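Local coordinates for protein malonyl-CoA decarboxylase (Rhodopseudomonas palustris, PDB 4KSA) that probably catalyses the decarboxylation of malonyl-CoA to acetyl-CoA and carbon dioxide, at residues A[303-308]-A[409-414]; A[187-192]-A[226-231]; A[384-389]-A[414-419]; A[176-181]-A[218-223]. All coordinates share one frame; numbering follows the deposited sequence.

Contact 1: residues A[303-308]-A[409-414]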
loop_
_atom_site.group_PDB
_atom_site.type_symbol
_atom_site.label_atom_id
_atom_site.label_comp_id
_atom_site.label_asym_id
_atom_site.label_seq_id
_atom_site.Cartn_x
_atom_site.Cartn_y
_atom_site.Cartn_z
ATOM N N VAL A 303 -9.505 14.056 -28.082
ATOM C CA VAL A 303 -9.457 15.428 -28.571
ATOM C C VAL A 303 -9.679 16.469 -27.479
ATOM O O VAL A 303 -10.290 16.175 -26.457
ATOM C CB VAL A 303 -10.567 15.631 -29.619
ATOM C CG1 VAL A 303 -11.943 15.630 -28.926
ATOM C CG2 VAL A 303 -10.344 16.920 -30.365
ATOM N N THR A 304 -9.216 17.695 -27.701
ATOM C CA THR A 304 -9.425 18.750 -26.706
ATOM C C THR A 304 -10.398 19.799 -27.234
ATOM O O THR A 304 -10.872 19.703 -28.355
ATOM C CB THR A 304 -8.113 19.479 -26.357
ATOM O OG1 THR A 304 -7.767 20.370 -27.422
ATOM C CG2 THR A 304 -6.984 18.483 -26.169
ATOM N N LEU A 305 -10.708 20.782 -26.402
ATOM C CA LEU A 305 -11.569 21.900 -26.781
ATOM C C LEU A 305 -10.889 23.061 -26.074
ATOM O O LEU A 305 -11.367 23.586 -25.064
ATOM C CB LEU A 305 -13.003 21.748 -26.268
ATOM C CG LEU A 305 -14.079 22.402 -27.150
ATOM C CD1 LEU A 305 -15.292 22.753 -26.310
ATOM C CD2 LEU A 305 -13.543 23.666 -27.804
ATOM N N SER A 306 -9.743 23.432 -26.625
ATOM C CA SER A 306 -8.898 24.474 -26.083
ATOM C C SER A 306 -9.258 25.920 -26.403
ATOM O O SER A 306 -10.087 26.207 -27.266
ATOM C CB SER A 306 -7.465 24.221 -26.554
ATOM O OG SER A 306 -7.130 22.842 -26.440
ATOM N N PRO A 307 -8.669 26.852 -25.650
ATOM C CA PRO A 307 -8.886 28.283 -25.846
ATOM C C PRO A 307 -7.691 28.760 -26.662
ATOM O O PRO A 307 -6.756 27.992 -26.896
ATOM C CB PRO A 307 -8.883 28.833 -24.425
ATOM C CG PRO A 307 -7.902 27.974 -23.760
ATOM C CD PRO A 307 -8.268 26.589 -24.258
ATOM N N VAL A 308 -7.723 30.008 -27.112
ATOM C CA VAL A 308 -6.617 30.537 -27.896
ATOM C C VAL A 308 -6.296 31.893 -27.323
ATOM O O VAL A 308 -6.449 32.912 -27.989
ATOM C CB VAL A 308 -6.989 30.696 -29.386
ATOM C CG1 VAL A 308 -5.749 31.062 -30.193
ATOM C CG2 VAL A 308 -7.638 29.416 -29.902
ATOM N N GLY A 409 -14.014 34.684 -29.328
ATOM C CA GLY A 409 -14.800 33.458 -29.314
ATOM C C GLY A 409 -14.175 32.244 -29.987
ATOM O O GLY A 409 -14.733 31.149 -29.945
ATOM N N LEU A 410 -13.010 32.429 -30.594
ATOM C CA LEU A 410 -12.337 31.352 -31.298
ATOM C C LEU A 410 -11.721 30.293 -30.388
ATOM O O LEU A 410 -10.901 30.597 -29.526
ATOM C CB LEU A 410 -11.260 31.939 -32.215
ATOM C CG LEU A 410 -10.670 31.062 -33.328
ATOM C CD1 LEU A 410 -9.482 30.273 -32.833
ATOM C CD2 LEU A 410 -11.755 30.136 -33.864
HETATM N N MSE A 411 -12.135 29.045 -30.592
HETATM C CA MSE A 411 -11.619 27.902 -29.843
HETATM C C MSE A 411 -11.102 26.903 -30.862
HETATM O O MSE A 411 -11.253 27.105 -32.064
HETATM C CB MSE A 411 -12.707 27.236 -29.009
HETATM C CG MSE A 411 -13.174 28.052 -27.829
HETATM SE SE MSE A 411 -14.184 26.957 -26.590
HETATM C CE MSE A 411 -12.751 26.525 -25.348
ATOM N N VAL A 412 -10.476 25.836 -30.383
ATOM C CA VAL A 412 -9.962 24.814 -31.273
ATOM C C VAL A 412 -9.950 23.454 -30.605
ATOM O O VAL A 412 -10.209 23.326 -29.411
ATOM C CB VAL A 412 -8.533 25.104 -31.724
ATOM C CG1 VAL A 412 -8.475 26.413 -32.480
ATOM C CG2 VAL A 412 -7.623 25.115 -30.527
ATOM N N ASN A 413 -9.674 22.433 -31.402
ATOM C CA ASN A 413 -9.586 21.080 -30.903
ATOM C C ASN A 413 -8.211 20.633 -31.330
ATOM O O ASN A 413 -7.800 20.881 -32.465
ATOM C CB ASN A 413 -10.605 20.142 -31.559
ATOM C CG ASN A 413 -12.025 20.668 -31.522
ATOM O OD1 ASN A 413 -12.527 21.185 -32.515
ATOM N ND2 ASN A 413 -12.686 20.527 -30.388
ATOM N N TYR A 414 -7.473 20.019 -30.416
ATOM C CA TYR A 414 -6.170 19.484 -30.769
ATOM C C TYR A 414 -6.517 18.001 -30.763
ATOM O O TYR A 414 -7.377 17.568 -29.998
ATOM C CB TYR A 414 -5.111 19.850 -29.725
ATOM C CG TYR A 414 -4.681 21.308 -29.770
ATOM C CD1 TYR A 414 -3.626 21.723 -30.583
ATOM C CD2 TYR A 414 -5.329 22.273 -28.985
ATOM C CE1 TYR A 414 -3.210 23.067 -30.616
ATOM C CE2 TYR A 414 -4.931 23.623 -29.014
ATOM C CZ TYR A 414 -3.870 24.008 -29.829
ATOM O OH TYR A 414 -3.475 25.327 -29.850
HETATM O O HOH W 1 -4.905 27.287 -28.631
#
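Thr-304 to Ser-306 run roughly antiparallel to Val-412 to Tyr-414, with Thr-304 N donating to Tyr-414 O (2.9 Å) and Ser-306 and Val-412 forming a hydrogen-bonded pair in which Val-412 N donates to Ser-306 O and the bond from Ser-306 N to Val-412 O is weak. Tyr-414 N turns not to the Thr-304 carbonyl but to its hydroxyl: lying between backbone N and carbonyl carbon (chi1 76°), OG1 accepts this N-H at 3.0 Å and also shares a hydrogen bond of 2.7 Å with Ser-306 OG. Both hydroxyls sit at the edge of the Tyr-414 ring, near its plane. A valine in place of Thr-304 would probably leave Tyr-414 N without its acceptor and Ser-306 OG without this mate. Thr-304 O takes Asn-413 ND2 instead, at 2.8 Å and close to the amide plane, while OD1 of the same amide is held by Asn-394. Strands 301-304 and 411-416 are neighbours inside the mixed sheet of a domain of the acetyltransferase clan, and Val-303 and Leu-305 bond onward to strand 262-270. A water joins Tyr-414 OH to Pro-307 O. On the flank away from this ring, the selenium of Met-411, a selenomethionine, meets Leu-305 CD2 at 3.6 Å, the side chains crossing nearly at right angles. Val-308 CG2 packs against Leu-410 CD1 and Val-412 CG1, next to Phe-365 of helix 347-367.

Contact 2: residues A[187-192]-A[226-231]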
loop_
_atom_site.group_PDB
_atom_site.type_symbol
_atom_site.label_atom_id
_atom_site.label_comp_id
_atom_site.label_asym_id
_atom_site.label_seq_id
_atom_site.Cartn_x
_atom_site.Cartn_y
_atom_site.Cartn_z
ATOM N N LEU A 187 -9.086 17.268 -1.883
ATOM C CA LEU A 187 -10.282 17.813 -2.508
ATOM C C LEU A 187 -10.510 19.257 -2.107
ATOM O O LEU A 187 -11.031 20.045 -2.886
ATOM C CB LEU A 187 -11.520 16.973 -2.164
ATOM C CG LEU A 187 -11.582 15.649 -2.936
ATOM C CD1 LEU A 187 -12.862 14.970 -2.582
ATOM C CD2 LEU A 187 -11.508 15.869 -4.448
ATOM N N GLU A 188 -10.105 19.600 -0.893
ATOM C CA GLU A 188 -10.272 20.957 -0.387
ATOM C C GLU A 188 -9.470 21.919 -1.255
ATOM O O GLU A 188 -9.969 22.964 -1.666
ATOM C CB GLU A 188 -9.809 21.019 1.069
ATOM C CG GLU A 188 -10.073 22.322 1.793
ATOM C CD GLU A 188 -9.977 22.162 3.313
ATOM O OE1 GLU A 188 -11.041 22.070 3.974
ATOM O OE2 GLU A 188 -8.845 22.114 3.845
ATOM N N LYS A 189 -8.224 21.558 -1.540
ATOM C CA LYS A 189 -7.377 22.387 -2.380
ATOM C C LYS A 189 -8.017 22.505 -3.758
ATOM O O LYS A 189 -8.027 23.578 -4.343
ATOM C CB LYS A 189 -5.987 21.771 -2.522
ATOM C CG LYS A 189 -5.229 21.543 -1.227
ATOM C CD LYS A 189 -3.942 20.782 -1.515
ATOM C CE LYS A 189 -3.253 20.294 -0.259
ATOM N NZ LYS A 189 -2.579 21.363 0.537
ATOM N N ILE A 190 -8.554 21.400 -4.270
ATOM C CA ILE A 190 -9.193 21.383 -5.587
ATOM C C ILE A 190 -10.360 22.369 -5.665
ATOM O O ILE A 190 -10.616 22.956 -6.709
ATOM C CB ILE A 190 -9.721 19.963 -5.947
ATOM C CG1 ILE A 190 -8.557 19.005 -6.218
ATOM C CG2 ILE A 190 -10.616 20.033 -7.183
ATOM C CD1 ILE A 190 -7.842 19.270 -7.519
ATOM N N ILE A 191 -11.066 22.551 -4.558
ATOM C CA ILE A 191 -12.194 23.473 -4.534
ATOM C C ILE A 191 -11.703 24.902 -4.753
ATOM O O ILE A 191 -12.488 25.800 -5.014
ATOM C CB ILE A 191 -12.955 23.397 -3.186
ATOM C CG1 ILE A 191 -13.495 21.977 -2.971
ATOM C CG2 ILE A 191 -14.098 24.393 -3.176
ATOM C CD1 ILE A 191 -14.235 21.766 -1.645
ATOM N N ARG A 192 -10.398 25.110 -4.657
ATOM C CA ARG A 192 -9.832 26.435 -4.854
ATOM C C ARG A 192 -9.179 26.579 -6.227
ATOM O O ARG A 192 -9.154 27.669 -6.789
ATOM C CB ARG A 192 -8.817 26.728 -3.750
ATOM C CG ARG A 192 -8.098 28.050 -3.908
ATOM C CD ARG A 192 -7.210 28.365 -2.709
ATOM N NE ARG A 192 -6.222 27.320 -2.428
ATOM C CZ ARG A 192 -6.440 26.258 -1.652
ATOM N NH1 ARG A 192 -5.476 25.363 -1.456
ATOM N NH2 ARG A 192 -7.621 26.097 -1.060
ATOM N N ASP A 226 0.663 15.825 -1.282
ATOM C CA ASP A 226 -0.765 16.080 -1.357
ATOM C C ASP A 226 -1.129 17.242 -2.243
ATOM O O ASP A 226 -2.248 17.716 -2.204
ATOM C CB ASP A 226 -1.334 16.328 0.048
ATOM C CG ASP A 226 -1.505 15.040 0.848
ATOM O OD1 ASP A 226 -1.659 15.123 2.089
ATOM O OD2 ASP A 226 -1.492 13.953 0.235
ATOM N N GLU A 227 -0.202 17.698 -3.063
ATOM C CA GLU A 227 -0.490 18.856 -3.883
ATOM C C GLU A 227 -0.623 18.576 -5.389
ATOM O O GLU A 227 0.340 18.164 -6.047
ATOM C CB GLU A 227 0.585 19.913 -3.611
ATOM C CG GLU A 227 0.214 21.305 -4.053
ATOM C CD GLU A 227 -0.965 21.866 -3.288
ATOM O OE1 GLU A 227 -0.803 22.175 -2.086
ATOM O OE2 GLU A 227 -2.056 21.997 -3.893
ATOM N N PRO A 228 -1.833 18.774 -5.952
ATOM C CA PRO A 228 -2.021 18.532 -7.393
ATOM C C PRO A 228 -1.395 19.674 -8.224
ATOM O O PRO A 228 -1.912 20.786 -8.254
ATOM C CB PRO A 228 -3.547 18.439 -7.531
ATOM C CG PRO A 228 -4.038 19.362 -6.499
ATOM C CD PRO A 228 -3.121 19.084 -5.302
ATOM N N LEU A 229 -0.269 19.391 -8.875
ATOM C CA LEU A 229 0.437 20.390 -9.663
ATOM C C LEU A 229 -0.308 20.771 -10.946
ATOM O O LEU A 229 -0.536 21.957 -11.234
ATOM C CB LEU A 229 1.825 19.869 -9.997
ATOM C CG LEU A 229 2.557 19.348 -8.762
ATOM C CD1 LEU A 229 4.004 19.058 -9.109
ATOM C CD2 LEU A 229 2.452 20.374 -7.635
ATOM N N ILE A 230 -0.669 19.755 -11.716
ATOM C CA ILE A 230 -1.395 19.947 -12.950
ATOM C C ILE A 230 -2.716 19.230 -12.789
ATOM O O ILE A 230 -2.741 18.034 -12.496
ATOM C CB ILE A 230 -0.634 19.347 -14.119
ATOM C CG1 ILE A 230 0.721 20.039 -14.223
ATOM C CG2 ILE A 230 -1.447 19.480 -15.385
ATOM C CD1 ILE A 230 1.676 19.404 -15.174
ATOM N N PHE A 231 -3.802 19.976 -12.983
ATOM C CA PHE A 231 -5.175 19.477 -12.870
ATOM C C PHE A 231 -5.813 19.417 -14.263
ATOM O O PHE A 231 -5.963 20.443 -14.923
ATOM C CB PHE A 231 -5.966 20.424 -11.967
ATOM C CG PHE A 231 -7.371 20.002 -11.727
ATOM C CD1 PHE A 231 -7.654 18.726 -11.259
ATOM C CD2 PHE A 231 -8.422 20.882 -11.953
ATOM C CE1 PHE A 231 -8.980 18.325 -11.016
ATOM C CE2 PHE A 231 -9.746 20.494 -11.714
ATOM C CZ PHE A 231 -10.025 19.212 -11.246
#
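Lys-189 and Glu-227 make the one charged interaction of this contact, a weak salt bridge of 3.3 Å between Lys-189 NZ and Glu-227 OE1. The lysine crosses the carboxylate obliquely, so that its methylenes as well as its ammonium meet it: Lys-189 CD lies 3.3 Å from Glu-227 OE2, and Lys-189 CE is 3.4 Å from Asp-226 O. A bend at chi2 (65°) folds the glutamate back toward the helix, where its OE2 has a firmer partner in the hydroxyl of Tyr-193.

The apolar part centres on Ile-190. Its CD1 rests over one face of the Phe-231 ring as a CH-pi contact, 4.1 Å from the centroid and displaced toward the rim, and touches Pro-228 CG at 3.9 Å. With CG anti to the backbone N (chi1 -178°), Phe-231 brings its ring across the end of the isoleucine, the two side chains meeting at about a right angle.

Helix 184-193 is thus laid against the sheet: Ile-190 and Phe-231 both touch Ile-178 of strand 174-178, and Pro-228 packs on Phe-220 of strand 214-220. Leu-187 and Ile-191 of the helix pack against helix 202-209, while Glu-188 forms a salt bridge with Arg-206 of a second subunit.

Contact 3: residues A[384-389]-A[414-419]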
loop_
_atom_site.group_PDB
_atom_site.type_symbol
_atom_site.label_atom_id
_atom_site.label_comp_id
_atom_site.label_asym_id
_atom_site.label_seq_id
_atom_site.Cartn_x
_atom_site.Cartn_y
_atom_site.Cartn_z
ATOM N N LEU A 384 0.720 20.991 -28.708
ATOM C CA LEU A 384 1.561 20.544 -29.810
ATOM C C LEU A 384 2.775 19.820 -29.256
ATOM O O LEU A 384 3.192 18.793 -29.800
ATOM C CB LEU A 384 1.999 21.712 -30.698
ATOM C CG LEU A 384 0.872 22.451 -31.444
ATOM C CD1 LEU A 384 1.491 23.429 -32.427
ATOM C CD2 LEU A 384 -0.051 21.470 -32.157
ATOM N N GLY A 385 3.333 20.353 -28.169
ATOM C CA GLY A 385 4.484 19.737 -27.528
ATOM C C GLY A 385 4.114 18.386 -26.931
ATOM O O GLY A 385 4.951 17.488 -26.838
ATOM N N ASN A 386 2.861 18.233 -26.523
ATOM C CA ASN A 386 2.427 16.967 -25.971
ATOM C C ASN A 386 2.129 16.002 -27.100
ATOM O O ASN A 386 1.368 15.051 -26.941
ATOM C CB ASN A 386 1.194 17.159 -25.092
ATOM C CG ASN A 386 1.556 17.370 -23.635
ATOM O OD1 ASN A 386 1.661 16.413 -22.872
ATOM N ND2 ASN A 386 1.772 18.623 -23.249
ATOM N N GLY A 387 2.730 16.266 -28.254
ATOM C CA GLY A 387 2.539 15.410 -29.410
ATOM C C GLY A 387 1.200 15.482 -30.126
ATOM O O GLY A 387 0.906 14.631 -30.961
ATOM N N ALA A 388 0.380 16.480 -29.819
ATOM C CA ALA A 388 -0.908 16.586 -30.483
ATOM C C ALA A 388 -0.784 17.220 -31.858
ATOM O O ALA A 388 0.287 17.708 -32.245
ATOM C CB ALA A 388 -1.873 17.372 -29.642
ATOM N N ARG A 389 -1.911 17.188 -32.569
ATOM C CA ARG A 389 -2.085 17.715 -33.924
ATOM C C ARG A 389 -3.171 18.783 -33.886
ATOM O O ARG A 389 -4.202 18.584 -33.244
ATOM C CB ARG A 389 -2.536 16.578 -34.860
ATOM C CG ARG A 389 -3.088 17.017 -36.230
ATOM C CD ARG A 389 -3.455 15.817 -37.121
ATOM N NE ARG A 389 -4.880 15.485 -37.070
ATOM C CZ ARG A 389 -5.379 14.263 -37.277
ATOM N NH1 ARG A 389 -6.690 14.049 -37.214
ATOM N NH2 ARG A 389 -4.565 13.244 -37.529
ATOM N N TYR A 414 -7.473 20.019 -30.416
ATOM C CA TYR A 414 -6.170 19.484 -30.769
ATOM C C TYR A 414 -6.517 18.001 -30.763
ATOM O O TYR A 414 -7.377 17.568 -29.998
ATOM C CB TYR A 414 -5.111 19.850 -29.725
ATOM C CG TYR A 414 -4.681 21.308 -29.770
ATOM C CD1 TYR A 414 -3.626 21.723 -30.583
ATOM C CD2 TYR A 414 -5.329 22.273 -28.985
ATOM C CE1 TYR A 414 -3.210 23.067 -30.616
ATOM C CE2 TYR A 414 -4.931 23.623 -29.014
ATOM C CZ TYR A 414 -3.870 24.008 -29.829
ATOM O OH TYR A 414 -3.475 25.327 -29.850
ATOM N N LEU A 415 -5.896 17.229 -31.643
ATOM C CA LEU A 415 -6.213 15.815 -31.744
ATOM C C LEU A 415 -5.068 14.967 -31.220
ATOM O O LEU A 415 -3.936 15.042 -31.717
ATOM C CB LEU A 415 -6.536 15.479 -33.212
ATOM C CG LEU A 415 -7.151 14.141 -33.647
ATOM C CD1 LEU A 415 -6.095 13.048 -33.598
ATOM C CD2 LEU A 415 -8.352 13.817 -32.775
ATOM N N TYR A 416 -5.366 14.179 -30.191
ATOM C CA TYR A 416 -4.361 13.305 -29.603
ATOM C C TYR A 416 -4.593 11.904 -30.119
ATOM O O TYR A 416 -5.649 11.308 -29.895
ATOM C CB TYR A 416 -4.432 13.310 -28.068
ATOM C CG TYR A 416 -3.790 14.514 -27.410
ATOM C CD1 TYR A 416 -4.550 15.629 -27.056
ATOM C CD2 TYR A 416 -2.413 14.552 -27.158
ATOM C CE1 TYR A 416 -3.956 16.758 -26.469
ATOM C CE2 TYR A 416 -1.807 15.680 -26.572
ATOM C CZ TYR A 416 -2.593 16.776 -26.237
ATOM O OH TYR A 416 -2.028 17.901 -25.703
ATOM N N ALA A 417 -3.602 11.399 -30.839
ATOM C CA ALA A 417 -3.666 10.061 -31.401
ATOM C C ALA A 417 -2.546 9.282 -30.753
ATOM O O ALA A 417 -1.367 9.500 -31.053
ATOM C CB ALA A 417 -3.467 10.106 -32.903
ATOM N N LEU A 418 -2.931 8.381 -29.860
ATOM C CA LEU A 418 -1.996 7.560 -29.113
ATOM C C LEU A 418 -1.121 6.670 -29.994
ATOM O O LEU A 418 -0.780 5.553 -29.610
ATOM C CB LEU A 418 -2.787 6.724 -28.106
ATOM C CG LEU A 418 -2.047 5.877 -27.078
ATOM C CD1 LEU A 418 -0.889 6.650 -26.473
ATOM C CD2 LEU A 418 -3.049 5.456 -26.009
ATOM N N GLY A 419 -0.767 7.176 -31.174
ATOM C CA GLY A 419 0.076 6.444 -32.100
ATOM C C GLY A 419 1.081 7.372 -32.766
ATOM O O GLY A 419 2.095 6.932 -33.324
#
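The methyl group of Ala-388 sits over one face of the Tyr-416 ring, a CH-pi contact in which CB lies 3.6 Å from the centroid and only 15° off the ring normal. The same ring meets Asn-386, two residues earlier, with its rim: Asn-386 O lies in the ring plane at its edge, 3.3 Å from Tyr-416 CE2, and Asn-386 CB packs 3.4 Å from Tyr-416 OH. What brings these groups together is the end of helix 378-385, closed by a Schellman motif in which Gly-387, with positive phi, is the C-prime residue and Ala-388 N returns to His-383 O. The hydroxyl of Tyr-416 is hydrogen-bonded to His-383 ND1, which fixes the far end of the ring against the same helix. A leucine in place of Tyr-416 would probably leave His-383 ND1 without this partner and the Ala-388 methyl without a flat face to rest on.

Beyond the turn the chain becomes strand 389-394, the sheet edge within this chain. Arg-389 and Leu-415 form an antiparallel hydrogen-bonded pair, with Leu-415 N donating to Arg-389 O (2.7 Å) and Arg-389 N to Leu-415 O. Their side chains lie alongside each other. The arginine bends at chi3 (97°), bringing one face of its guanidinium over Leu-415, CD1 toward its rim and CG 3.6 Å from NH1. Leu-384 CD2 touches the edge of Tyr-414. The leucine at 415 shields one guanidinium face without competing for its N-H groups, leaving NH1 to its salt bridge with Asp-391.

Contact 4: residues A[176-181]-A[218-223]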
loop_
_atom_site.group_PDB
_atom_site.type_symbol
_atom_site.label_atom_id
_atom_site.label_comp_id
_atom_site.label_asym_id
_atom_site.label_seq_id
_atom_site.Cartn_x
_atom_site.Cartn_y
_atom_site.Cartn_z
ATOM N N GLN A 176 -3.012 10.803 -10.887
ATOM C CA GLN A 176 -4.020 10.217 -10.029
ATOM C C GLN A 176 -5.383 10.710 -10.469
ATOM O O GLN A 176 -5.535 11.871 -10.847
ATOM C CB GLN A 176 -3.787 10.604 -8.557
ATOM C CG GLN A 176 -2.860 9.667 -7.827
ATOM C CD GLN A 176 -3.368 8.246 -7.878
ATOM O OE1 GLN A 176 -4.456 7.949 -7.372
ATOM N NE2 GLN A 176 -2.600 7.355 -8.510
ATOM N N ARG A 177 -6.380 9.836 -10.438
ATOM C CA ARG A 177 -7.691 10.287 -10.812
ATOM C C ARG A 177 -8.183 11.006 -9.584
ATOM O O ARG A 177 -7.843 10.620 -8.468
ATOM C CB ARG A 177 -8.621 9.128 -11.135
ATOM C CG ARG A 177 -10.051 9.584 -11.254
ATOM C CD ARG A 177 -10.977 8.516 -11.763
ATOM N NE ARG A 177 -12.351 8.954 -11.543
ATOM C CZ ARG A 177 -13.431 8.262 -11.885
ATOM N NH1 ARG A 177 -13.303 7.076 -12.478
ATOM N NH2 ARG A 177 -14.638 8.758 -11.620
ATOM N N ILE A 178 -8.958 12.058 -9.785
ATOM C CA ILE A 178 -9.485 12.817 -8.673
ATOM C C ILE A 178 -10.996 12.658 -8.662
ATOM O O ILE A 178 -11.688 12.986 -9.633
ATOM C CB ILE A 178 -9.089 14.301 -8.799
ATOM C CG1 ILE A 178 -7.565 14.411 -8.706
ATOM C CG2 ILE A 178 -9.804 15.133 -7.757
ATOM C CD1 ILE A 178 -7.044 15.803 -8.759
ATOM N N ASP A 179 -11.505 12.124 -7.565
ATOM C CA ASP A 179 -12.923 11.906 -7.439
ATOM C C ASP A 179 -13.307 11.934 -5.970
ATOM O O ASP A 179 -12.518 12.367 -5.127
ATOM C CB ASP A 179 -13.316 10.569 -8.078
ATOM C CG ASP A 179 -12.549 9.396 -7.503
ATOM O OD1 ASP A 179 -12.558 9.246 -6.265
ATOM O OD2 ASP A 179 -11.937 8.624 -8.278
ATOM N N TRP A 180 -14.519 11.471 -5.684
ATOM C CA TRP A 180 -15.067 11.448 -4.340
ATOM C C TRP A 180 -14.319 10.495 -3.398
ATOM O O TRP A 180 -14.483 10.569 -2.167
ATOM C CB TRP A 180 -16.561 11.083 -4.387
ATOM C CG TRP A 180 -17.328 11.595 -3.210
ATOM C CD1 TRP A 180 -18.125 10.875 -2.368
ATOM C CD2 TRP A 180 -17.344 12.943 -2.725
ATOM N NE1 TRP A 180 -18.636 11.692 -1.382
ATOM C CE2 TRP A 180 -18.174 12.967 -1.579
ATOM C CE3 TRP A 180 -16.738 14.133 -3.148
ATOM C CZ2 TRP A 180 -18.412 14.135 -0.850
ATOM C CZ3 TRP A 180 -16.974 15.295 -2.424
ATOM C CH2 TRP A 180 -17.806 15.287 -1.287
ATOM N N THR A 181 -13.507 9.598 -3.953
ATOM C CA THR A 181 -12.746 8.717 -3.086
ATOM C C THR A 181 -11.389 9.330 -2.815
ATOM O O THR A 181 -10.562 8.727 -2.118
ATOM C CB THR A 181 -12.502 7.321 -3.657
ATOM O OG1 THR A 181 -11.471 7.378 -4.644
ATOM C CG2 THR A 181 -13.749 6.781 -4.235
ATOM N N GLY A 218 -5.041 14.459 -11.783
ATOM C CA GLY A 218 -4.075 15.318 -11.145
ATOM C C GLY A 218 -2.693 14.732 -11.262
ATOM O O GLY A 218 -2.535 13.514 -11.346
ATOM N N PHE A 219 -1.692 15.606 -11.303
ATOM C CA PHE A 219 -0.302 15.171 -11.353
ATOM C C PHE A 219 0.327 15.547 -10.020
ATOM O O PHE A 219 0.265 16.698 -9.587
ATOM C CB PHE A 219 0.426 15.823 -12.516
ATOM C CG PHE A 219 0.167 15.142 -13.823
ATOM C CD1 PHE A 219 0.825 13.962 -14.142
ATOM C CD2 PHE A 219 -0.787 15.644 -14.708
ATOM C CE1 PHE A 219 0.536 13.285 -15.325
ATOM C CE2 PHE A 219 -1.082 14.975 -15.888
ATOM C CZ PHE A 219 -0.421 13.793 -16.198
ATOM N N PHE A 220 0.898 14.553 -9.355
ATOM C CA PHE A 220 1.490 14.762 -8.054
ATOM C C PHE A 220 2.959 14.448 -8.092
ATOM O O PHE A 220 3.397 13.572 -8.831
ATOM C CB PHE A 220 0.815 13.856 -7.017
ATOM C CG PHE A 220 -0.632 14.181 -6.772
ATOM C CD1 PHE A 220 -1.009 14.973 -5.694
ATOM C CD2 PHE A 220 -1.618 13.755 -7.657
ATOM C CE1 PHE A 220 -2.349 15.355 -5.493
ATOM C CE2 PHE A 220 -2.974 14.135 -7.469
ATOM C CZ PHE A 220 -3.330 14.941 -6.379
ATOM N N HIS A 221 3.729 15.186 -7.304
ATOM C CA HIS A 221 5.152 14.930 -7.190
ATOM C C HIS A 221 5.452 14.879 -5.687
ATOM O O HIS A 221 4.921 15.659 -4.906
ATOM C CB HIS A 221 5.962 16.026 -7.875
ATOM C CG HIS A 221 7.411 15.692 -8.018
ATOM N ND1 HIS A 221 8.244 15.518 -6.934
ATOM C CD2 HIS A 221 8.172 15.481 -9.119
ATOM C CE1 HIS A 221 9.456 15.215 -7.362
ATOM N NE2 HIS A 221 9.441 15.187 -8.684
ATOM N N PRO A 222 6.288 13.928 -5.264
ATOM C CA PRO A 222 6.628 13.806 -3.842
ATOM C C PRO A 222 7.188 15.074 -3.175
ATOM O O PRO A 222 7.083 15.208 -1.959
ATOM C CB PRO A 222 7.622 12.634 -3.821
ATOM C CG PRO A 222 8.225 12.637 -5.213
ATOM C CD PRO A 222 7.039 12.957 -6.088
ATOM N N ARG A 223 7.772 15.999 -3.950
ATOM C CA ARG A 223 8.332 17.234 -3.381
ATOM C C ARG A 223 7.275 18.090 -2.717
ATOM O O ARG A 223 7.568 18.790 -1.762
ATOM C CB ARG A 223 9.028 18.097 -4.441
ATOM C CG ARG A 223 10.361 17.586 -4.923
ATOM C CD ARG A 223 11.427 17.617 -3.842
ATOM N NE ARG A 223 12.700 17.145 -4.380
ATOM C CZ ARG A 223 13.884 17.387 -3.828
ATOM N NH1 ARG A 223 14.989 16.914 -4.398
ATOM N NH2 ARG A 223 13.960 18.104 -2.709
#
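Gly-218 and Gln-176 are joined through their backbones, as an antiparallel hydrogen-bonded pair between strands 174-178 and 214-220. Gln-176 N donates to Gly-218 O and Gly-218 N to Gln-176 O, each bond 2.8 Å long. The strand axes, at 134°, are well short of strictly antiparallel, but backbone bonds from Ile-178 to Cys-216 and from Phe-220 to Val-174 carry the pairing on at both ends.

Because Gly-218 has no side chain, the CD1 of Ile-178 can lie 3.8 Å from its CA, so close that a CB on this residue would clash with it. The isoleucine extends with CD1 anti along its chain (chi2 -178°), and this end atom also reaches toward Phe-220 CZ.

Phe-220 meets Gln-176 by its CE2, 3.8 Å from the glutamine CB. Only the root of that side chain is used: a bend at chi2 (-57°) leads the amide away from strand 214-220. Ile-178 and Phe-220 also pack on helix 184-193, through Ile-190 and Ile-186 respectively.

Polar linkage here is therefore carried by the main chains, whereas the side chains contribute carbon contacts only, even the glutamine, whose amide end turns from the strand it is paired with.

Overall arrangement
From the N terminus, contacts 4 and 2 come first and cross: strand 174-178 and helix 184-193 open them in turn, and strand 214-220 and the turn leading into strand 230-237 close them in the same order. Phe-219 is hydrogen-bonded through its backbone to Leu-229 and Ile-230, so the two form one end of the sheet with a helix laid on it. Much later, contacts 1 and 3 also cross, sharing Tyr-414: contact 1 joins strand 301-304 to strand 411-416, and contact 3 ties the end of helix 378-385 and the start of strand 389-394 to that same strand. The two pairs stand in series, yet all four contacts reach one mixed sheet.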